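PDB 2OX8: scavenger receptor with C-type lectin type I from Homo sapiens, which binds sugars through a C-type lectin carbohydrate-recognition domain and recognises the leukocyte cell-surface glycan Lewis(x). Local coordinates for residues 60-65 and 125-130. Sequence-based numbering, arbitrary orientation.
With ZN (zinc ion), chain I; ZN (zinc ion), chain F.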
loop_
_atom_site.group_PDB
_atom_site.type_symbol
_atom_site.label_atom_id
_atom_site.label_comp_id
_atom_site.label_asym_id
_atom_site.label_seq_id
_atom_site.Cartn_x
_atom_site.Cartn_y
_atom_site.Cartn_z
ATOM N N GLU A 60 -3.247 -9.144 9.315
ATOM C CA GLU A 60 -4.026 -7.965 8.985
ATOM C C GLU A 60 -3.678 -7.453 7.582
ATOM O O GLU A 60 -2.547 -7.581 7.111
ATOM C CB GLU A 60 -3.774 -6.868 10.033
ATOM C CG GLU A 60 -2.831 -7.279 11.202
ATOM C CD GLU A 60 -1.391 -6.774 11.033
ATOM O OE1 GLU A 60 -0.811 -6.994 9.958
ATOM O OE2 GLU A 60 -0.830 -6.156 11.967
ATOM N N SER A 61 -4.667 -6.889 6.905
ATOM C CA SER A 61 -4.472 -6.327 5.571
ATOM C C SER A 61 -3.852 -4.928 5.778
ATOM O O SER A 61 -4.190 -4.249 6.749
ATOM C CB SER A 61 -5.835 -6.213 4.882
ATOM O OG SER A 61 -5.712 -6.119 3.481
ATOM N N HIS A 62 -2.953 -4.505 4.888
ATOM C CA HIS A 62 -2.304 -3.189 5.006
ATOM C C HIS A 62 -2.492 -2.299 3.778
ATOM O O HIS A 62 -2.403 -2.783 2.656
ATOM C CB HIS A 62 -0.796 -3.365 5.229
ATOM C CG HIS A 62 -0.443 -3.998 6.536
ATOM N ND1 HIS A 62 0.046 -3.273 7.604
ATOM C CD2 HIS A 62 -0.537 -5.280 6.959
ATOM C CE1 HIS A 62 0.237 -4.084 8.629
ATOM N NE2 HIS A 62 -0.108 -5.308 8.264
ATOM N N TRP A 63 -2.730 -1.003 3.984
ATOM C CA TRP A 63 -2.884 -0.063 2.860
ATOM C C TRP A 63 -1.526 0.166 2.200
ATOM O O TRP A 63 -0.500 0.167 2.873
ATOM C CB TRP A 63 -3.333 1.327 3.311
ATOM C CG TRP A 63 -4.700 1.504 3.818
ATOM C CD1 TRP A 63 -5.045 1.936 5.055
ATOM C CD2 TRP A 63 -5.925 1.319 3.096
ATOM N NE1 TRP A 63 -6.408 2.034 5.162
ATOM C CE2 TRP A 63 -6.976 1.661 3.974
ATOM C CE3 TRP A 63 -6.236 0.901 1.788
ATOM C CZ2 TRP A 63 -8.322 1.598 3.597
ATOM C CZ3 TRP A 63 -7.567 0.842 1.413
ATOM C CH2 TRP A 63 -8.600 1.190 2.322
ATOM N N ILE A 64 -1.519 0.376 0.888
ATOM C CA ILE A 64 -0.285 0.694 0.171
ATOM C C ILE A 64 -0.552 2.019 -0.575
ATOM O O ILE A 64 -1.708 2.397 -0.762
ATOM C CB ILE A 64 0.136 -0.445 -0.785
ATOM C CG1 ILE A 64 -0.936 -0.736 -1.838
ATOM C CG2 ILE A 64 0.380 -1.691 0.020
ATOM C CD1 ILE A 64 -0.518 -1.847 -2.844
ATOM N N GLY A 65 0.490 2.740 -0.969
ATOM C CA GLY A 65 0.276 4.027 -1.625
ATOM C C GLY A 65 -0.126 3.936 -3.088
ATOM O O GLY A 65 0.570 4.447 -3.966
ATOM N N ASN A 125 -4.708 -1.562 8.579
ATOM C CA ASN A 125 -3.387 -1.244 9.074
ATOM C C ASN A 125 -2.708 -0.703 7.833
ATOM O O ASN A 125 -3.218 -0.883 6.723
ATOM C CB ASN A 125 -2.684 -2.509 9.566
ATOM C CG ASN A 125 -3.403 -3.157 10.748
ATOM O OD1 ASN A 125 -4.461 -3.764 10.591
ATOM N ND2 ASN A 125 -2.835 -3.016 11.934
ATOM N N PHE A 126 -1.564 -0.053 8.000
ATOM C CA PHE A 126 -0.878 0.524 6.860
ATOM C C PHE A 126 0.640 0.503 6.985
ATOM O O PHE A 126 1.190 0.386 8.081
ATOM C CB PHE A 126 -1.370 1.961 6.663
ATOM C CG PHE A 126 -1.189 2.832 7.872
ATOM C CD1 PHE A 126 -0.010 3.516 8.076
ATOM C CD2 PHE A 126 -2.185 2.906 8.844
ATOM C CE1 PHE A 126 0.189 4.260 9.228
ATOM C CE2 PHE A 126 -1.996 3.649 10.004
ATOM C CZ PHE A 126 -0.803 4.327 10.196
ATOM N N ILE A 127 1.309 0.623 5.842
ATOM C CA ILE A 127 2.762 0.613 5.795
ATOM C C ILE A 127 3.290 1.971 5.333
ATOM O O ILE A 127 2.874 2.497 4.298
ATOM C CB ILE A 127 3.273 -0.494 4.822
ATOM C CG1 ILE A 127 2.773 -1.862 5.282
ATOM C CG2 ILE A 127 4.799 -0.491 4.768
ATOM C CD1 ILE A 127 3.222 -3.021 4.382
ATOM N N CYS A 128 4.190 2.546 6.113
ATOM C CA CYS A 128 4.789 3.820 5.757
ATOM C C CYS A 128 6.206 3.546 5.249
ATOM O O CYS A 128 6.881 2.602 5.684
ATOM C CB CYS A 128 4.838 4.753 6.959
ATOM S SG CYS A 128 3.228 5.358 7.564
ATOM N N GLU A 129 6.664 4.386 4.336
ATOM C CA GLU A 129 7.962 4.198 3.734
ATOM C C GLU A 129 8.640 5.547 3.490
ATOM O O GLU A 129 7.966 6.561 3.280
ATOM C CB GLU A 129 7.762 3.443 2.415
ATOM C CG GLU A 129 8.987 3.292 1.516
ATOM C CD GLU A 129 8.637 2.763 0.123
ATOM O OE1 GLU A 129 7.818 3.400 -0.567
ATOM O OE2 GLU A 129 9.179 1.720 -0.290
ATOM N N LYS A 130 9.969 5.554 3.557
ATOM C CA LYS A 130 10.753 6.756 3.280
ATOM C C LYS A 130 12.181 6.335 2.945
ATOM O O LYS A 130 12.749 5.464 3.598
ATOM C CB LYS A 130 10.743 7.733 4.454
ATOM C CG LYS A 130 11.263 7.186 5.765
ATOM C CD LYS A 130 11.240 8.287 6.824
ATOM C CE LYS A 130 11.326 7.739 8.246
ATOM N NZ LYS A 130 10.996 8.840 9.202
HETATM ZN ZN ZN I . 0.832 -6.638 9.503
HETATM ZN ZN ZN F . 9.139 0.993 -2.004
HETATM O O HOH W 1 -0.459 -8.172 8.104
HETATM O O HOH W 2 3.024 -6.722 10.437
#
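N125 packs its CB over the H62 ring and its amide beside E60. Two hydrogen bonds make a short parallel pairing: W63 N to N125 O at 2.8 Å, and a longer one from N125 N to S61 O at 3.3 Å. H62 CA also makes a CA-H...O contact with N125 O.

The tight part is around the H62 ring. N125 CB is 3.7 Å from the H62 ring centroid, in a CH-pi contact. I127 CG1 reaches the same ring obliquely, 3.8 Å from H62 ND1. With CG beside its backbone N (chi1 -66°), H62 turns NE2 to a zinc ion. E60 OE1 also binds this ion. The zinc side is looser: E60 is partly exposed, and two waters are further ligands. N125 OD1 is 3.2 Å from E60 CB and accepts a hydrogen bond from K23.

On the other sheet face, W63 CB meets F126 CB at 3.9 Å. The axes of strands 62-64 and 125-130 lie at 43°, and beyond I127 the second segment no longer touches the first. E129 OE2 binds a second zinc ion, with E48 and the backbone O of F42.

The pairing joins strands 62-67 and 125-131 in the core of the C-type lectin fold. Helix 26-35 packs against W63 and F126, while strand 15-19 runs antiparallel to 125-131 and strand 106-109 to 62-67.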